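Local coordinates for Thiol:disulfide interchange protein (Proteus mirabilis, PDB 4OD7) that probably catalyses the introduction of disulfide bonds into periplasmic proteins, acting as a thioredoxin-fold dithiol oxidase of the DsbA family, at residues F28-P33 against R75-A80; F38-K43 against A92-I97; N45-K50 against E174-Y179. The protein carries 1 engineered substitution. All coordinates share one frame; numbering follows the deposited sequence.

Three first partners follow one another near the N terminus, and their second partners follow in the same order, so all three loops cross and none encloses another. Interaction 1 joins the loop after strand 24-28 to helix 70-83, closing a loop of 41 intervening residues that includes strand 58-62. Interaction 2 starts within that loop, on helix 33-41, and ends beyond it on helix 86-99. Interaction 3 starts on helix 44-51 and reaches helix 172-187, with 123 residues between the segments. Interactions 1 and 2 share the neighbourhood of Phe30 and Phe94; interactions 2 and 3 meet where Phe38 touches Tyr179. Together they tie the active-site region to the inserted helices and the C-terminal helix.

Interaction 1: residues F28-P33 against R75-A80; sequences FSFYSP and RAWAVA. Engineered in segment 28-33: Ser32 (natural residue Cys).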
loop_
_atom_site.group_PDB
_atom_site.type_symbol
_atom_site.label_atom_id
_atom_site.label_comp_id
_atom_site.label_asym_id
_atom_site.label_seq_id
_atom_site.Cartn_x
_atom_site.Cartn_y
_atom_site.Cartn_z
ATOM N N PHE A 28 0.711 2.855 1.812
ATOM C CA PHE A 28 0.431 2.274 3.127
ATOM C C PHE A 28 1.639 2.374 4.021
ATOM O O PHE A 28 2.720 2.720 3.577
ATOM C CB PHE A 28 -0.017 0.805 2.961
ATOM C CG PHE A 28 1.126 -0.185 2.807
ATOM C CD1 PHE A 28 1.504 -1.024 3.859
ATOM C CD2 PHE A 28 1.821 -0.295 1.599
ATOM C CE1 PHE A 28 2.530 -1.937 3.697
ATOM C CE2 PHE A 28 2.847 -1.194 1.458
ATOM C CZ PHE A 28 3.185 -2.023 2.513
ATOM N N SER A 29 1.435 2.046 5.284
ATOM C CA SER A 29 2.493 1.893 6.249
ATOM C C SER A 29 2.212 0.665 7.129
ATOM O O SER A 29 1.068 0.415 7.543
ATOM C CB SER A 29 2.619 3.145 7.141
ATOM O OG SER A 29 3.583 2.959 8.160
ATOM N N PHE A 30 3.259 -0.098 7.415
ATOM C CA PHE A 30 3.145 -1.214 8.329
ATOM C C PHE A 30 2.857 -0.729 9.727
ATOM O O PHE A 30 2.371 -1.484 10.551
ATOM C CB PHE A 30 4.396 -2.027 8.339
ATOM C CG PHE A 30 4.521 -2.927 7.162
ATOM C CD1 PHE A 30 3.631 -4.000 6.999
ATOM C CD2 PHE A 30 5.529 -2.727 6.214
ATOM C CE1 PHE A 30 3.746 -4.881 5.928
ATOM C CE2 PHE A 30 5.649 -3.597 5.133
ATOM C CZ PHE A 30 4.730 -4.670 4.985
ATOM N N TYR A 31 3.096 0.552 9.973
ATOM C CA TYR A 31 2.811 1.165 11.278
ATOM C C TYR A 31 1.384 1.627 11.506
ATOM O O TYR A 31 0.976 1.795 12.620
ATOM C CB TYR A 31 3.715 2.361 11.466
ATOM C CG TYR A 31 5.138 2.028 11.845
ATOM C CD1 TYR A 31 5.460 1.769 13.166
ATOM C CD2 TYR A 31 6.154 1.979 10.899
ATOM C CE1 TYR A 31 6.752 1.510 13.543
ATOM C CE2 TYR A 31 7.460 1.704 11.281
ATOM C CZ TYR A 31 7.736 1.470 12.604
ATOM O OH TYR A 31 8.991 1.204 13.050
ATOM N N SER A 32 0.630 1.744 10.430
ATOM C CA SER A 32 -0.681 2.329 10.415
ATOM C C SER A 32 -1.793 1.316 10.801
ATOM O O SER A 32 -1.987 0.296 10.133
ATOM C CB SER A 32 -0.904 2.904 9.009
ATOM O OG SER A 32 -2.262 3.065 8.711
ATOM N N PRO A 33 -2.513 1.580 11.908
ATOM C CA PRO A 33 -3.603 0.666 12.207
ATOM C C PRO A 33 -4.660 0.667 11.130
ATOM O O PRO A 33 -5.203 -0.362 10.830
ATOM C CB PRO A 33 -4.148 1.186 13.546
ATOM C CG PRO A 33 -3.046 1.932 14.132
ATOM C CD PRO A 33 -2.304 2.547 12.990
ATOM N N ARG A 75 12.252 0.156 2.883
ATOM C CA ARG A 75 13.254 -0.716 2.249
ATOM C C ARG A 75 12.862 -2.201 2.372
ATOM O O ARG A 75 12.987 -2.930 1.420
ATOM C CB ARG A 75 14.635 -0.476 2.839
ATOM C CG ARG A 75 15.755 -1.310 2.168
ATOM C CD ARG A 75 17.119 -0.737 2.581
ATOM N NE ARG A 75 17.386 0.578 1.989
ATOM C CZ ARG A 75 17.885 0.786 0.788
ATOM N NH1 ARG A 75 18.228 -0.221 -0.004
ATOM N NH2 ARG A 75 18.057 2.021 0.378
ATOM N N ALA A 76 12.338 -2.612 3.532
ATOM C CA ALA A 76 11.803 -3.958 3.746
ATOM C C ALA A 76 10.755 -4.280 2.697
ATOM O O ALA A 76 10.712 -5.372 2.157
ATOM C CB ALA A 76 11.186 -4.071 5.137
ATOM N N TRP A 77 9.877 -3.333 2.435
ATOM C CA TRP A 77 8.826 -3.592 1.488
ATOM C C TRP A 77 9.430 -3.733 0.080
ATOM O O TRP A 77 8.998 -4.569 -0.691
ATOM C CB TRP A 77 7.779 -2.492 1.508
ATOM C CG TRP A 77 6.608 -2.757 0.565
ATOM C CD1 TRP A 77 6.204 -1.977 -0.445
ATOM C CD2 TRP A 77 5.730 -3.888 0.573
ATOM N NE1 TRP A 77 5.128 -2.521 -1.064
ATOM C CE2 TRP A 77 4.808 -3.699 -0.456
ATOM C CE3 TRP A 77 5.622 -5.029 1.367
ATOM C CZ2 TRP A 77 3.787 -4.616 -0.727
ATOM C CZ3 TRP A 77 4.589 -5.936 1.101
ATOM C CH2 TRP A 77 3.706 -5.726 0.066
ATOM N N ALA A 78 10.418 -2.900 -0.238
ATOM C CA ALA A 78 11.174 -3.049 -1.496
ATOM C C ALA A 78 11.817 -4.459 -1.605
ATOM O O ALA A 78 11.915 -4.991 -2.670
ATOM C CB ALA A 78 12.224 -1.967 -1.631
ATOM N N VAL A 79 12.387 -4.967 -0.511
ATOM C CA VAL A 79 12.948 -6.319 -0.496
ATOM C C VAL A 79 11.843 -7.339 -0.775
ATOM O O VAL A 79 12.051 -8.305 -1.503
ATOM C CB VAL A 79 13.659 -6.615 0.834
ATOM C CG1 VAL A 79 14.064 -8.095 0.921
ATOM C CG2 VAL A 79 14.880 -5.721 0.967
ATOM N N ALA A 80 10.677 -7.137 -0.159
ATOM C CA ALA A 80 9.573 -8.061 -0.325
ATOM C C ALA A 80 9.153 -8.138 -1.789
ATOM O O ALA A 80 8.829 -9.224 -2.289
ATOM C CB ALA A 80 8.418 -7.649 0.534
#
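Phe28 presents the edge of its ring to the indole face of Trp77, a T-shaped pair that shows how a core aromatic can serve several neighbours at once. Its CB heads toward the helix, and the first torsion (chi1 82°) sets CG between the backbone N and the carbonyl carbon. From CG the ring divides its contacts. On one flank CE1 sits over the centre of the Phe30 ring, 3.6 Å above its plane. On the other, CE2 lies 3.7 Å from Trp77 NE1 and equally near the carbon next to it. At the tip, CZ rests over the middle of the indole, 3.7 Å from Trp77 CD2. The planes of the Phe28 ring and the five-membered ring of Trp77 stand 82° apart.

This cluster lies at the root of the redox-active loop of the thioredoxin fold, where the chain leaves strand 24-28. A type I turn, Ser29 to Ser32, follows, and its Ser29 OG accepts from Tyr31 N in an ST turn. Ser32, engineered in place of the natural Cys, caps helix 33-41 through OG to Cys35 N, and the same OG makes a hydrogen bond with an acidic side chain of the bound peptide.

Phe30 meets the other half of the indole: its CZ touches Trp77 CE3 at 3.7 Å, with the two rings inclined at 71°. Trp77 NE1, next to the Phe28 contact, gives its hydrogen to the backbone O of Arg60 on strand 58-62, and Arg60 also makes a cation-pi contact with Phe28.

Interaction 2: residues F38-K43 against A92-I97; sequences FSEVYK and ALFKGI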
loop_
_atom_site.group_PDB
_atom_site.type_symbol
_atom_site.label_atom_id
_atom_site.label_comp_id
_atom_site.label_asym_id
_atom_site.label_seq_id
_atom_site.Cartn_x
_atom_site.Cartn_y
_atom_site.Cartn_z
ATOM N N PHE A 38 -7.541 -2.026 6.733
ATOM C CA PHE A 38 -7.958 -1.905 5.323
ATOM C C PHE A 38 -7.533 -3.137 4.493
ATOM O O PHE A 38 -8.313 -3.695 3.725
ATOM C CB PHE A 38 -7.340 -0.654 4.708
ATOM C CG PHE A 38 -8.019 -0.159 3.429
ATOM C CD1 PHE A 38 -9.142 0.666 3.456
ATOM C CD2 PHE A 38 -7.514 -0.507 2.207
ATOM C CE1 PHE A 38 -9.702 1.123 2.318
ATOM C CE2 PHE A 38 -8.082 -0.023 1.021
ATOM C CZ PHE A 38 -9.162 0.770 1.081
ATOM N N SER A 39 -6.269 -3.541 4.627
ATOM C CA SER A 39 -5.747 -4.561 3.744
ATOM C C SER A 39 -5.728 -5.961 4.370
ATOM O O SER A 39 -5.983 -6.926 3.662
ATOM C CB SER A 39 -4.343 -4.172 3.323
ATOM O OG SER A 39 -3.450 -4.240 4.403
ATOM N N GLU A 40 -5.460 -6.111 5.663
ATOM C CA GLU A 40 -5.305 -7.447 6.251
ATOM C C GLU A 40 -6.581 -8.013 6.805
ATOM O O GLU A 40 -6.774 -9.223 6.788
ATOM C CB GLU A 40 -4.233 -7.465 7.339
ATOM C CG GLU A 40 -2.803 -7.175 6.920
ATOM C CD GLU A 40 -2.263 -8.297 6.093
ATOM O OE1 GLU A 40 -2.245 -9.392 6.668
ATOM O OE2 GLU A 40 -1.800 -8.140 4.948
ATOM N N VAL A 41 -7.465 -7.145 7.290
ATOM C CA VAL A 41 -8.761 -7.579 7.865
ATOM C C VAL A 41 -9.872 -7.494 6.812
ATOM O O VAL A 41 -10.505 -8.494 6.494
ATOM C CB VAL A 41 -9.160 -6.723 9.132
ATOM C CG1 VAL A 41 -10.485 -7.212 9.713
ATOM C CG2 VAL A 41 -8.043 -6.737 10.207
ATOM N N TYR A 42 -10.122 -6.302 6.294
ATOM C CA TYR A 42 -11.189 -6.089 5.330
ATOM C C TYR A 42 -10.789 -6.530 3.921
ATOM O O TYR A 42 -11.660 -6.796 3.100
ATOM C CB TYR A 42 -11.606 -4.611 5.275
ATOM C CG TYR A 42 -12.286 -4.056 6.517
ATOM C CD1 TYR A 42 -12.893 -4.878 7.455
ATOM C CD2 TYR A 42 -12.378 -2.679 6.708
ATOM C CE1 TYR A 42 -13.522 -4.351 8.558
ATOM C CE2 TYR A 42 -13.011 -2.142 7.813
ATOM C CZ TYR A 42 -13.591 -2.971 8.733
ATOM O OH TYR A 42 -14.238 -2.420 9.827
ATOM N N LYS A 43 -9.483 -6.561 3.642
ATOM C CA LYS A 43 -8.965 -6.987 2.341
ATOM C C LYS A 43 -9.502 -6.112 1.196
ATOM O O LYS A 43 -9.924 -6.614 0.172
ATOM C CB LYS A 43 -9.350 -8.452 2.123
ATOM C CG LYS A 43 -8.841 -9.399 3.210
ATOM C CD LYS A 43 -9.360 -10.779 2.984
ATOM C CE LYS A 43 -8.968 -11.765 4.050
ATOM N NZ LYS A 43 -9.112 -13.168 3.507
ATOM N N ALA A 92 3.339 -10.831 8.559
ATOM C CA ALA A 92 4.348 -10.889 9.657
ATOM C C ALA A 92 4.931 -9.518 10.025
ATOM O O ALA A 92 5.276 -9.259 11.188
ATOM C CB ALA A 92 5.521 -11.866 9.284
ATOM N N LEU A 93 5.024 -8.641 9.038
ATOM C CA LEU A 93 5.556 -7.327 9.255
ATOM C C LEU A 93 4.522 -6.486 9.967
ATOM O O LEU A 93 4.842 -5.762 10.882
ATOM C CB LEU A 93 5.942 -6.707 7.936
ATOM C CG LEU A 93 7.178 -7.315 7.247
ATOM C CD1 LEU A 93 7.259 -6.731 5.901
ATOM C CD2 LEU A 93 8.485 -7.110 7.981
ATOM N N PHE A 94 3.280 -6.577 9.541
ATOM C CA PHE A 94 2.210 -5.902 10.286
ATOM C C PHE A 94 2.167 -6.413 11.729
ATOM O O PHE A 94 2.150 -5.647 12.662
ATOM C CB PHE A 94 0.835 -6.128 9.648
ATOM C CG PHE A 94 0.481 -5.151 8.574
ATOM C CD1 PHE A 94 0.326 -3.816 8.846
ATOM C CD2 PHE A 94 0.269 -5.593 7.281
ATOM C CE1 PHE A 94 -0.014 -2.924 7.826
ATOM C CE2 PHE A 94 -0.073 -4.710 6.266
ATOM C CZ PHE A 94 -0.218 -3.375 6.542
ATOM N N LYS A 95 2.196 -7.722 11.887
ATOM C CA LYS A 95 2.142 -8.331 13.204
ATOM C C LYS A 95 3.303 -7.883 14.086
ATOM O O LYS A 95 3.100 -7.498 15.235
ATOM C CB LYS A 95 2.099 -9.851 13.072
ATOM C CG LYS A 95 2.189 -10.556 14.375
ATOM C CD LYS A 95 2.287 -12.039 14.251
ATOM C CE LYS A 95 2.676 -12.586 15.618
ATOM N NZ LYS A 95 1.739 -12.170 16.684
ATOM N N GLY A 96 4.510 -7.915 13.545
ATOM C CA GLY A 96 5.667 -7.592 14.332
ATOM C C GLY A 96 5.695 -6.142 14.713
ATOM O O GLY A 96 6.190 -5.798 15.742
ATOM N N ILE A 97 5.124 -5.284 13.905
ATOM C CA ILE A 97 5.042 -3.888 14.274
ATOM C C ILE A 97 3.883 -3.673 15.262
ATOM O O ILE A 97 4.072 -3.109 16.312
ATOM C CB ILE A 97 4.817 -2.965 13.057
ATOM C CG1 ILE A 97 5.983 -3.045 12.074
ATOM C CG2 ILE A 97 4.571 -1.525 13.531
ATOM C CD1 ILE A 97 7.259 -2.430 12.569
#
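Helix against helix, this is a small, buried van der Waals contact in which Glu40 and Ser39 of the active-site helix 33-41 meet Phe94 of helix 86-99, without a hydrogen bond between them. The methylene part of Glu40 does most of the touching: CG approaches Phe94 CD2 at 3.5 Å. With CG beside the backbone N (chi1 -64°) and a second bend at chi2 (-69°), the chain folds so that its carboxylate also passes near the ring, OE2 lying 4.0 Å from Phe94 CD2. Carboxylate and ring planes are 34° apart, neither stacked nor perpendicular.

Ser39 adds its hydroxyl, with OG 3.9 Å from Phe94 CE2. That oxygen already has a polar partner, the backbone O of Cys35 one turn earlier, so it can lie beside the hydrocarbon ring with its hydrogen already given to its own helix.

Phe94 thus bridges the thioredoxin part and the inserted helices of the DsbA fold. Its ring also pairs edge-to-face with Phe30 in the loop after strand 24-28 and meets Tyr36 of helix 33-41. The preceding residue, Leu93, packs on helix 106-115, while beyond Ser39 lies Asn45 of helix 44-51.

Interaction 3: residues N45-K50 against E174-Y179; sequences NSTVEK and EYAKAY
The Tyr179 ring is approached obliquely by Val48, whose CG2 reaches Tyr179 CD1 at 3.7 Å; Tyr175 OH lies at the ring's edge, in its plane. Phe38 of helix 33-41 makes an edge-to-face pair with the same ring. With CG of Tyr179 anti to the backbone N (chi1 -160°), the ring extends past Val48, and its hydroxyl hydrogen-bonds Asn164 OD1. The ring is thus touched on its CD1 flank by a methyl group, while its hydroxyl has a polar partner.

The backbones come nearer at Thr47, the residue before Val48, and Ala176, about one turn before Tyr179. Their CA atoms are 6.4 Å apart, a spacing that the small alanine permits. Thr47 CG2 rests 3.6 Å from Ala176 O, while its OG1 lies 3.9 Å from Ala176 CB. That hydroxyl is bonded back to Lys43 O at the start of its own helix, and between the helices Thr47 makes only van der Waals contacts.

The segment axes approach to 8.5 Å and cross at -42°, with both helical segments running broadly the same way. Tyr175, next to this interface, stacks on an aromatic side chain of the bound peptide. The pairing is that of the thioredoxin fold, in which the continuation of the active-site helix packs against the C-terminal helix.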
loop_
_atom_site.group_PDB
_atom_site.type_symbol
_atom_site.label_atom_id
_atom_site.label_comp_id
_atom_site.label_asym_id
_atom_site.label_seq_id
_atom_site.Cartn_x
_atom_site.Cartn_y
_atom_site.Cartn_z
ATOM N N ASN A 45 -7.847 -3.725 -0.589
ATOM C CA ASN A 45 -6.912 -3.687 -1.744
ATOM C C ASN A 45 -6.841 -5.020 -2.499
ATOM O O ASN A 45 -6.711 -5.051 -3.707
ATOM C CB ASN A 45 -5.491 -3.302 -1.348
ATOM C CG ASN A 45 -4.826 -4.331 -0.481
ATOM O OD1 ASN A 45 -5.395 -4.792 0.489
ATOM N ND2 ASN A 45 -3.645 -4.749 -0.868
ATOM N N SER A 46 -6.961 -6.118 -1.785
ATOM C CA SER A 46 -6.930 -7.394 -2.427
ATOM C C SER A 46 -8.228 -7.655 -3.219
ATOM O O SER A 46 -8.162 -8.233 -4.287
ATOM C CB SER A 46 -6.576 -8.469 -1.403
ATOM O OG SER A 46 -7.354 -8.360 -0.278
ATOM N N THR A 47 -9.384 -7.243 -2.725
ATOM C CA THR A 47 -10.623 -7.350 -3.487
ATOM C C THR A 47 -10.503 -6.553 -4.779
ATOM O O THR A 47 -10.880 -7.007 -5.849
ATOM C CB THR A 47 -11.834 -6.815 -2.690
ATOM O OG1 THR A 47 -12.062 -7.654 -1.563
ATOM C CG2 THR A 47 -13.124 -6.790 -3.537
ATOM N N VAL A 48 -9.900 -5.378 -4.646
ATOM C CA VAL A 48 -9.684 -4.458 -5.746
ATOM C C VAL A 48 -8.743 -5.054 -6.797
ATOM O O VAL A 48 -9.027 -4.991 -7.998
ATOM C CB VAL A 48 -9.118 -3.124 -5.219
ATOM C CG1 VAL A 48 -8.528 -2.280 -6.332
ATOM C CG2 VAL A 48 -10.196 -2.348 -4.472
ATOM N N GLU A 49 -7.640 -5.625 -6.334
ATOM C CA GLU A 49 -6.662 -6.214 -7.212
ATOM C C GLU A 49 -7.280 -7.377 -7.986
ATOM O O GLU A 49 -7.005 -7.552 -9.167
ATOM C CB GLU A 49 -5.445 -6.687 -6.395
ATOM C CG GLU A 49 -4.557 -5.572 -5.866
ATOM C CD GLU A 49 -3.788 -5.919 -4.576
ATOM O OE1 GLU A 49 -3.730 -7.107 -4.204
ATOM O OE2 GLU A 49 -3.247 -4.982 -3.953
ATOM N N LYS A 50 -8.181 -8.111 -7.342
ATOM C CA LYS A 50 -8.852 -9.252 -7.971
ATOM C C LYS A 50 -9.898 -8.873 -9.042
ATOM O O LYS A 50 -10.315 -9.733 -9.837
ATOM C CB LYS A 50 -9.535 -10.102 -6.903
ATOM C CG LYS A 50 -8.607 -11.017 -6.141
ATOM C CD LYS A 50 -9.357 -11.881 -5.126
ATOM C CE LYS A 50 -8.771 -13.281 -5.035
ATOM N NZ LYS A 50 -9.408 -14.075 -3.961
ATOM N N GLU A 174 -19.254 -5.567 1.931
ATOM C CA GLU A 174 -19.807 -4.741 0.870
ATOM C C GLU A 174 -18.946 -3.535 0.565
ATOM O O GLU A 174 -18.892 -3.097 -0.586
ATOM C CB GLU A 174 -21.208 -4.277 1.178
ATOM C CG GLU A 174 -22.228 -5.296 0.823
ATOM C CD GLU A 174 -23.597 -4.703 0.786
ATOM O OE1 GLU A 174 -23.702 -3.458 0.717
ATOM O OE2 GLU A 174 -24.572 -5.473 0.811
ATOM N N TYR A 175 -18.286 -2.998 1.595
ATOM C CA TYR A 175 -17.463 -1.805 1.428
ATOM C C TYR A 175 -16.359 -2.119 0.487
ATOM O O TYR A 175 -16.060 -1.311 -0.353
ATOM C CB TYR A 175 -16.840 -1.307 2.740
ATOM C CG TYR A 175 -15.971 -0.070 2.570
ATOM C CD1 TYR A 175 -16.526 1.199 2.423
ATOM C CD2 TYR A 175 -14.592 -0.188 2.501
ATOM C CE1 TYR A 175 -15.720 2.322 2.262
ATOM C CE2 TYR A 175 -13.784 0.926 2.328
ATOM C CZ TYR A 175 -14.358 2.176 2.195
ATOM O OH TYR A 175 -13.538 3.264 2.027
ATOM N N ALA A 176 -15.713 -3.253 0.658
ATOM C CA ALA A 176 -14.610 -3.633 -0.220
ATOM C C ALA A 176 -15.092 -3.902 -1.649
ATOM O O ALA A 176 -14.415 -3.572 -2.620
ATOM C CB ALA A 176 -13.940 -4.813 0.325
ATOM N N LYS A 177 -16.259 -4.519 -1.771
ATOM C CA LYS A 177 -16.866 -4.735 -3.060
ATOM C C LYS A 177 -17.260 -3.397 -3.627
ATOM O O LYS A 177 -17.141 -3.143 -4.825
ATOM C CB LYS A 177 -18.040 -5.669 -2.924
ATOM C CG LYS A 177 -17.588 -7.097 -2.759
ATOM C CD LYS A 177 -18.758 -8.058 -2.676
ATOM C CE LYS A 177 -19.643 -7.701 -1.482
ATOM N NZ LYS A 177 -20.723 -8.677 -1.227
ATOM N N ALA A 178 -17.787 -2.564 -2.755
ATOM C CA ALA A 178 -18.200 -1.239 -3.142
ATOM C C ALA A 178 -16.995 -0.432 -3.544
ATOM O O ALA A 178 -17.089 0.405 -4.403
ATOM C CB ALA A 178 -18.927 -0.558 -2.011
ATOM N N TYR A 179 -15.885 -0.625 -2.845
ATOM C CA TYR A 179 -14.637 0.075 -3.140
ATOM C C TYR A 179 -14.139 -0.346 -4.500
ATOM O O TYR A 179 -13.785 0.486 -5.338
ATOM C CB TYR A 179 -13.554 -0.212 -2.100
ATOM C CG TYR A 179 -12.429 0.830 -2.085
ATOM C CD1 TYR A 179 -11.373 0.777 -2.991
ATOM C CD2 TYR A 179 -12.418 1.851 -1.137
ATOM C CE1 TYR A 179 -10.365 1.730 -2.977
ATOM C CE2 TYR A 179 -11.423 2.794 -1.111
ATOM C CZ TYR A 179 -10.391 2.732 -2.028
ATOM O OH TYR A 179 -9.397 3.696 -1.985
#